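Local structure of endopolygalacturonase (Chondrostereum purpureum, 1K5C) at residues A[131-136]-A[162-167]; A[184-189]-A[211-216]. The protein probably hydrolyses the alpha-1,4 bonds that join galacturonosyl units in the polygalacturonan chains of plant cell walls, as family 28 polygalacturonases do. All blocks are in the same frame, centred on the assembly; numbering follows the deposited sequence.

Contact 1 (A[131-136]-A[162-167]); sequences LTLDGI and VTIQNC
Leu131 to Asp134 pair in parallel with Val162 to Gln165, the two strand axes 4.7 Å apart with their N-to-C directions 7° from parallel, as neighbouring turns of the right-handed parallel beta-helix of family 28. Leu131 O takes the N-H of Thr163, Thr163 O that of Leu133, and Leu133 O that of Gln165; beyond the strands Gly135 N continues the pattern with Gln165 O at 3.0 Å. On the inward face the residues stack like on like: CB and CD2 of Leu133 both lie alongside CG1 of Ile164, and Phe155 of strand 155-158 touches both side chains. The outward face is polar. Thr132 and Thr163 stand side by side, the hydroxyl of the latter bonded to His130. Next along, the Asp134 carboxylate is shared by two amides. Asn166 ND2 reaches OD1 on its syn side but tilted well out of the carboxylate plane, at 2.9 Å, whereas Gln165 NE2 comes down on OD2 at 2.8 Å from above that plane, its own amide plane standing at 90° to that of the acid. Gln165 sets CG between its backbone N and carbonyl carbon (chi1 58°), then extends, which lays the chain against Asp134. Two bonds from different directions should restrain the carboxylate's rotation. Past the strands, where Gly135 and Asn166 take positive phi in their respective coils, Ile136 N donates to Cys167 SG at 3.5 Å.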
ATOM      1  N   LEU A 131      -8.781   5.716 -10.942  1.00 11.89           N
ATOM      2  CA  LEU A 131      -7.716   4.761 -11.226  1.00 11.78           C
ATOM      3  C   LEU A 131      -7.996   3.477 -10.458  1.00 11.91           C
ATOM      4  O   LEU A 131      -8.113   3.530  -9.222  1.00 12.73           O
ATOM      5  CB  LEU A 131      -6.360   5.393 -10.854  1.00 12.05           C
ATOM      6  CG  LEU A 131      -5.155   4.467 -11.089  1.00 12.28           C
ATOM      7  CD1 LEU A 131      -4.956   4.142 -12.576  1.00 12.56           C
ATOM      8  CD2 LEU A 131      -3.902   5.164 -10.576  1.00 15.57           C
ATOM      9  N   THR A 132      -8.094   2.370 -11.186  1.00 11.71           N
ATOM     10  CA  THR A 132      -8.388   1.075 -10.601  1.00 11.85           C
ATOM     11  C   THR A 132      -7.241   0.136 -10.861  1.00 11.25           C
ATOM     12  O   THR A 132      -6.810  -0.018 -12.027  1.00 12.26           O
ATOM     13  CB  THR A 132      -9.672   0.469 -11.196  1.00 12.90           C
ATOM     14  OG1 THR A 132     -10.751   1.369 -10.863  1.00 14.43           O
ATOM     15  CG2 THR A 132      -9.994  -0.889 -10.600  1.00 14.50           C
ATOM     16  N   LEU A 133      -6.753  -0.512  -9.803  1.00 11.14           N
ATOM     17  CA  LEU A 133      -5.752  -1.584  -9.886  1.00 10.73           C
ATOM     18  C   LEU A 133      -6.471  -2.867  -9.449  1.00 11.24           C
ATOM     19  O   LEU A 133      -7.041  -2.903  -8.348  1.00 12.04           O
ATOM     20  CB  LEU A 133      -4.552  -1.314  -8.981  1.00 12.04           C
ATOM     21  CG  LEU A 133      -3.452  -0.386  -9.505  1.00 22.89           C
ATOM     22  CD1 LEU A 133      -3.739   0.751 -10.393  1.00 19.08           C
ATOM     23  CD2 LEU A 133      -2.543   0.040  -8.325  1.00 22.95           C
ATOM     24  N   ASP A 134      -6.475  -3.888 -10.311  1.00 10.76           N
ATOM     25  CA  ASP A 134      -7.352  -5.046 -10.102  1.00 11.38           C
ATOM     26  C   ASP A 134      -6.602  -6.315 -10.421  1.00 10.95           C
ATOM     27  O   ASP A 134      -6.137  -6.500 -11.556  1.00 12.12           O
ATOM     28  CB  ASP A 134      -8.609  -4.849 -10.990  1.00 12.39           C
ATOM     29  CG  ASP A 134      -9.688  -5.900 -10.775  1.00 13.20           C
ATOM     30  OD1 ASP A 134      -9.422  -6.955 -10.197  1.00 14.05           O
ATOM     31  OD2 ASP A 134     -10.843  -5.579 -11.141  1.00 15.85           O
ATOM     32  N   GLY A 135      -6.442  -7.190  -9.434  1.00 11.13           N
ATOM     33  CA  GLY A 135      -5.844  -8.502  -9.718  1.00 11.89           C
ATOM     34  C   GLY A 135      -4.343  -8.446  -9.908  1.00 11.56           C
ATOM     35  O   GLY A 135      -3.804  -9.270 -10.645  1.00 13.10           O
ATOM     36  N   ILE A 136      -3.681  -7.528  -9.210  1.00 11.18           N
ATOM     37  CA  ILE A 136      -2.227  -7.397  -9.229  1.00 11.26           C
ATOM     38  C   ILE A 136      -1.652  -8.179  -8.048  1.00 11.15           C
ATOM     39  O   ILE A 136      -2.165  -8.089  -6.938  1.00 11.86           O
ATOM     40  CB  ILE A 136      -1.831  -5.925  -9.215  1.00 12.66           C
ATOM     41  CG1 ILE A 136      -2.317  -5.294 -10.603  1.00 17.59           C
ATOM     42  CG2 ILE A 136      -0.318  -5.729  -9.047  1.00 12.76           C
ATOM     43  CD1 ILE A 136      -2.249  -3.804 -10.473  1.00 20.87           C
ATOM     44  N   VAL A 162      -9.006   6.407  -6.132  1.00 11.53           N
ATOM     45  CA  VAL A 162      -8.315   5.139  -6.402  1.00 11.49           C
ATOM     46  C   VAL A 162      -9.097   3.966  -5.844  1.00 11.16           C
ATOM     47  O   VAL A 162      -9.605   4.035  -4.705  1.00 12.28           O
ATOM     48  CB  VAL A 162      -6.910   5.203  -5.741  1.00 12.01           C
ATOM     49  CG1 VAL A 162      -6.250   3.811  -5.725  1.00 13.17           C
ATOM     50  CG2 VAL A 162      -6.037   6.203  -6.459  1.00 13.16           C
ATOM     51  N   THR A 163      -9.149   2.871  -6.614  1.00 11.04           N
ATOM     52  CA  THR A 163      -9.647   1.609  -6.132  1.00 10.88           C
ATOM     53  C   THR A 163      -8.574   0.546  -6.371  1.00 10.93           C
ATOM     54  O   THR A 163      -8.086   0.445  -7.505  1.00 11.86           O
ATOM     55  CB  THR A 163     -10.952   1.204  -6.861  1.00 12.62           C
ATOM     56  OG1 THR A 163     -11.895   2.223  -6.539  1.00 13.78           O
ATOM     57  CG2 THR A 163     -11.446  -0.193  -6.422  1.00 14.07           C
ATOM     58  N   ILE A 164      -8.228  -0.223  -5.337  1.00 10.76           N
ATOM     59  CA  ILE A 164      -7.311  -1.333  -5.438  1.00 10.53           C
ATOM     60  C   ILE A 164      -8.080  -2.556  -4.946  1.00 10.69           C
ATOM     61  O   ILE A 164      -8.530  -2.558  -3.772  1.00 11.07           O
ATOM     62  CB  ILE A 164      -6.027  -1.075  -4.604  1.00 10.67           C
ATOM     63  CG1 ILE A 164      -5.272   0.123  -5.224  1.00 11.34           C
ATOM     64  CG2 ILE A 164      -5.177  -2.335  -4.511  1.00 11.95           C
ATOM     65  CD1 ILE A 164      -4.185   0.694  -4.333  1.00 13.01           C
ATOM     66  N   GLN A 165      -8.278  -3.534  -5.837  1.00 10.65           N
ATOM     67  CA  GLN A 165      -9.184  -4.648  -5.495  1.00 10.82           C
ATOM     68  C   GLN A 165      -8.615  -5.932  -6.065  1.00 10.60           C
ATOM     69  O   GLN A 165      -7.929  -5.950  -7.114  1.00 11.08           O
ATOM     70  CB  GLN A 165     -10.599  -4.412  -5.999  1.00 11.95           C
ATOM     71  CG  GLN A 165     -10.699  -4.208  -7.521  1.00 12.76           C
ATOM     72  CD  GLN A 165     -12.116  -3.827  -7.970  1.00 14.60           C
ATOM     73  OE1 GLN A 165     -12.869  -3.240  -7.235  1.00 17.79           O
ATOM     74  NE2 GLN A 165     -12.406  -4.160  -9.243  1.00 17.50           N
ATOM     75  N   ASN A 166      -8.955  -7.054  -5.379  1.00 10.78           N
ATOM     76  CA  ASN A 166      -8.610  -8.380  -5.886  1.00 11.17           C
ATOM     77  C   ASN A 166      -7.085  -8.569  -6.022  1.00 10.91           C
ATOM     78  O   ASN A 166      -6.653  -9.437  -6.796  1.00 12.23           O
ATOM     79  CB  ASN A 166      -9.281  -8.745  -7.233  1.00 12.13           C
ATOM     80  CG  ASN A 166     -10.768  -8.517  -7.158  1.00 13.21           C
ATOM     81  OD1 ASN A 166     -11.430  -8.899  -6.200  1.00 15.16           O
ATOM     82  ND2 ASN A 166     -11.319  -7.881  -8.191  1.00 15.19           N
ATOM     83  N   CYS A 167      -6.298  -7.850  -5.246  1.00 10.96           N
ATOM     84  CA  CYS A 167      -4.834  -7.951  -5.314  1.00 11.02           C
ATOM     85  C   CYS A 167      -4.311  -8.876  -4.225  1.00 11.05           C
ATOM     86  O   CYS A 167      -5.023  -9.213  -3.241  1.00 12.21           O
ATOM     87  CB  CYS A 167      -4.231  -6.554  -5.190  1.00 11.10           C
ATOM     88  SG  CYS A 167      -4.587  -5.465  -6.595  1.00 11.34           S
TER

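Contact 2 (A[184-189]-A[211-216]); sequences IRFENN and VVIKGN
Phe186 meets Ile213 across two parallel strands of a right-handed beta-helix, its N-H bonded to Val212 O at 2.9 Å while its own carbonyl accepts from Lys214 N. Val212 N to Ile184 O and Asn188 N to Lys214 O complete the backbone pairing. On the outward face, Val212 CG1 packs against one face of the Arg185 guanidinium, 3.8 Å from NH2, off toward the rim of the group. A bend at chi3 (-98°) turns the arginine tip along its own strand, where NH1 forms a salt bridge with Glu187 OE1 at 3.2 Å; OE1 lies in the guanidinium plane, but the N-H arrives from above the carboxylate plane. Lys214 runs alongside this pair, its CD 3.5 Å from Glu187 OE2, and carries its ammonium onward to a salt bridge with Asp244. Inside the beta-helix, Ile176 and Ile197 touch the Phe186 side chain, and Ile178 backs Ile184 and Val211. The ring also has a polar neighbour: Asn189, three residues further on, is anchored through its amide to the preceding coil, where Ile164 O accepts from ND2, and this holds Asn189 ND2 3.1 Å above the Phe186 ring plane, over its centre.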
ATOM      1  N   ILE A 184     -10.572   6.678  -1.563  1.00 11.68           N
ATOM      2  CA  ILE A 184      -9.677   5.547  -1.791  1.00 11.55           C
ATOM      3  C   ILE A 184     -10.335   4.284  -1.221  1.00 11.54           C
ATOM      4  O   ILE A 184     -10.721   4.269  -0.058  1.00 13.23           O
ATOM      5  CB  ILE A 184      -8.278   5.799  -1.163  1.00 12.27           C
ATOM      6  CG1 ILE A 184      -7.641   7.056  -1.780  1.00 13.12           C
ATOM      7  CG2 ILE A 184      -7.383   4.557  -1.348  1.00 13.05           C
ATOM      8  CD1 ILE A 184      -6.618   7.687  -0.904  1.00 18.50           C
ATOM      9  N   ARG A 185     -10.421   3.267  -2.078  1.00 11.26           N
ATOM     10  CA  ARG A 185     -11.092   2.019  -1.733  1.00 10.90           C
ATOM     11  C   ARG A 185     -10.089   0.867  -1.892  1.00 10.60           C
ATOM     12  O   ARG A 185      -9.457   0.758  -2.939  1.00 12.08           O
ATOM     13  CB  ARG A 185     -12.307   1.805  -2.620  1.00 11.99           C
ATOM     14  CG  ARG A 185     -13.096   0.549  -2.265  1.00 14.67           C
ATOM     15  CD  ARG A 185     -14.288   0.456  -3.232  1.00 17.93           C
ATOM     16  NE  ARG A 185     -15.303   0.974  -2.489  1.00 37.36           N
ATOM     17  CZ  ARG A 185     -16.330   0.558  -1.756  1.00 22.74           C
ATOM     18  NH1 ARG A 185     -16.763  -0.630  -1.486  1.00 30.38           N
ATOM     19  NH2 ARG A 185     -16.829   1.683  -1.326  1.00 22.21           N
ATOM     20  N   PHE A 186      -9.948   0.054  -0.845  1.00 10.47           N
ATOM     21  CA  PHE A 186      -9.041  -1.103  -0.829  1.00 10.27           C
ATOM     22  C   PHE A 186      -9.969  -2.306  -0.507  1.00 10.17           C
ATOM     23  O   PHE A 186     -10.386  -2.435   0.662  1.00 10.44           O
ATOM     24  CB  PHE A 186      -7.951  -0.900   0.189  1.00 10.89           C
ATOM     25  CG  PHE A 186      -6.865  -1.972   0.210  1.00 10.36           C
ATOM     26  CD1 PHE A 186      -5.910  -1.983  -0.810  1.00 10.68           C
ATOM     27  CD2 PHE A 186      -6.791  -2.911   1.227  1.00 10.92           C
ATOM     28  CE1 PHE A 186      -4.887  -2.955  -0.781  1.00 11.03           C
ATOM     29  CE2 PHE A 186      -5.776  -3.871   1.251  1.00 11.29           C
ATOM     30  CZ  PHE A 186      -4.821  -3.880   0.253  1.00 11.49           C
ATOM     31  N   GLU A 187     -10.332  -3.094  -1.518  1.00 10.84           N
ATOM     32  CA  GLU A 187     -11.391  -4.078  -1.356  1.00 10.68           C
ATOM     33  C   GLU A 187     -10.977  -5.462  -1.890  1.00 10.49           C
ATOM     34  O   GLU A 187     -10.456  -5.612  -2.994  1.00 11.13           O
ATOM     35  CB  GLU A 187     -12.676  -3.615  -2.081  1.00 11.63           C
ATOM     36  CG  GLU A 187     -13.840  -4.574  -1.890  1.00 12.72           C
ATOM     37  CD  GLU A 187     -15.194  -3.977  -2.225  1.00 13.85           C
ATOM     38  OE1 GLU A 187     -15.281  -3.004  -2.981  1.00 16.56           O
ATOM     39  OE2 GLU A 187     -16.204  -4.552  -1.732  1.00 17.95           O
ATOM     40  N   ASN A 188     -11.284  -6.491  -1.080  1.00 10.71           N
ATOM     41  CA  ASN A 188     -11.139  -7.898  -1.518  1.00 11.12           C
ATOM     42  C   ASN A 188      -9.708  -8.218  -1.908  1.00 11.05           C
ATOM     43  O   ASN A 188      -9.464  -8.974  -2.871  1.00 12.26           O
ATOM     44  CB  ASN A 188     -12.127  -8.230  -2.641  1.00 12.17           C
ATOM     45  CG  ASN A 188     -13.576  -8.168  -2.202  1.00 14.10           C
ATOM     46  OD1 ASN A 188     -13.892  -8.076  -1.001  1.00 15.06           O
ATOM     47  ND2 ASN A 188     -14.498  -8.155  -3.135  1.00 18.92           N
ATOM     48  N   ASN A 189      -8.752  -7.721  -1.116  1.00 10.68           N
ATOM     49  CA  ASN A 189      -7.339  -8.029  -1.296  1.00 10.60           C
ATOM     50  C   ASN A 189      -6.859  -9.044  -0.239  1.00 10.94           C
ATOM     51  O   ASN A 189      -7.518  -9.198   0.788  1.00 12.59           O
ATOM     52  CB  ASN A 189      -6.499  -6.728  -1.186  1.00 11.23           C
ATOM     53  CG  ASN A 189      -6.974  -5.727  -2.189  1.00 10.45           C
ATOM     54  OD1 ASN A 189      -6.774  -5.840  -3.389  1.00 11.47           O
ATOM     55  ND2 ASN A 189      -7.625  -4.677  -1.692  1.00 10.90           N
ATOM     56  N   VAL A 211     -11.922   6.887   3.045  1.00 10.98           N
ATOM     57  CA  VAL A 211     -11.233   5.603   2.777  1.00 10.94           C
ATOM     58  C   VAL A 211     -12.204   4.503   3.177  1.00 10.55           C
ATOM     59  O   VAL A 211     -12.795   4.518   4.259  1.00 11.34           O
ATOM     60  CB  VAL A 211      -9.942   5.513   3.594  1.00 11.15           C
ATOM     61  CG1 VAL A 211      -9.343   4.110   3.491  1.00 12.52           C
ATOM     62  CG2 VAL A 211      -8.919   6.560   3.169  1.00 12.82           C
ATOM     63  N   VAL A 212     -12.320   3.500   2.294  1.00 10.75           N
ATOM     64  CA  VAL A 212     -13.073   2.266   2.592  1.00 10.65           C
ATOM     65  C   VAL A 212     -12.107   1.093   2.467  1.00 10.39           C
ATOM     66  O   VAL A 212     -11.494   0.890   1.411  1.00 11.36           O
ATOM     67  CB  VAL A 212     -14.273   2.106   1.633  1.00 11.56           C
ATOM     68  CG1 VAL A 212     -14.910   0.743   1.839  1.00 12.76           C
ATOM     69  CG2 VAL A 212     -15.293   3.231   1.897  1.00 14.09           C
ATOM     70  N   ILE A 213     -11.980   0.341   3.558  1.00 10.24           N
ATOM     71  CA  ILE A 213     -11.131  -0.851   3.651  1.00 10.09           C
ATOM     72  C   ILE A 213     -12.091  -2.025   3.858  1.00 10.08           C
ATOM     73  O   ILE A 213     -12.606  -2.191   4.990  1.00 10.36           O
ATOM     74  CB  ILE A 213     -10.107  -0.696   4.799  1.00 11.01           C
ATOM     75  CG1 ILE A 213      -9.237   0.481   4.635  1.00 13.94           C
ATOM     76  CG2 ILE A 213      -9.327  -1.994   5.005  1.00 10.81           C
ATOM     77  CD1 ILE A 213      -8.366   0.576   3.531  0.54 11.91           C
ATOM     78  N   LYS A 214     -12.382  -2.762   2.793  1.00 10.44           N
ATOM     79  CA  LYS A 214     -13.535  -3.685   2.833  1.00 10.68           C
ATOM     80  C   LYS A 214     -13.157  -5.060   2.273  1.00 10.48           C
ATOM     81  O   LYS A 214     -12.596  -5.170   1.192  1.00 10.87           O
ATOM     82  CB  LYS A 214     -14.699  -3.131   2.023  1.00 11.60           C
ATOM     83  CG  LYS A 214     -15.957  -3.990   2.025  1.00 12.16           C
ATOM     84  CD  LYS A 214     -17.144  -3.259   1.415  1.00 15.79           C
ATOM     85  CE  LYS A 214     -18.448  -4.090   1.384  1.00 14.68           C
ATOM     86  NZ  LYS A 214     -18.779  -5.063   2.517  1.00 18.99           N
ATOM     87  N   GLY A 215     -13.543  -6.128   3.023  1.00 10.74           N
ATOM     88  CA  GLY A 215     -13.487  -7.459   2.410  1.00 11.16           C
ATOM     89  C   GLY A 215     -12.106  -8.052   2.281  1.00 10.69           C
ATOM     90  O   GLY A 215     -11.943  -9.036   1.544  1.00 11.84           O
ATOM     91  N   ASN A 216     -11.101  -7.490   2.979  1.00 10.68           N
ATOM     92  CA  ASN A 216      -9.738  -7.981   2.832  1.00 10.47           C
ATOM     93  C   ASN A 216      -9.417  -9.078   3.825  1.00 10.91           C
ATOM     94  O   ASN A 216     -10.000  -9.186   4.898  1.00 12.57           O
ATOM     95  CB  ASN A 216      -8.751  -6.782   3.066  1.00 11.00           C
ATOM     96  CG  ASN A 216      -9.066  -5.643   2.144  1.00 10.40           C
ATOM     97  OD1 ASN A 216      -9.652  -4.582   2.647  1.00 12.24           O
ATOM     98  ND2 ASN A 216      -8.771  -5.724   0.918  1.00  9.71           N
TER

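How the contacts relate
Contacts 1 and 2 are successive pairings in the same face of the beta-helix, joined because strands 162-165 and 184-187 are themselves neighbours: Val162 O accepts the N-H of Arg185, N to O 2.9 Å, and Ile164 packs on Phe186. Both have a buried inner face and a partly exposed outer one. Both interiors are largely aliphatic, but contact 2 adds the aromatic Phe186. Outside, contact 1 bridges its strands with amide-to-carboxylate bonds, whereas the salt bridge of contact 2 stays within one strand and its lysine serves the next coil. At the turn, Cys167 of contact 1 and Asn189 of contact 2 occupy adjacent coils, linked by Cys167 N to Asn189 OD1 at 2.8 Å.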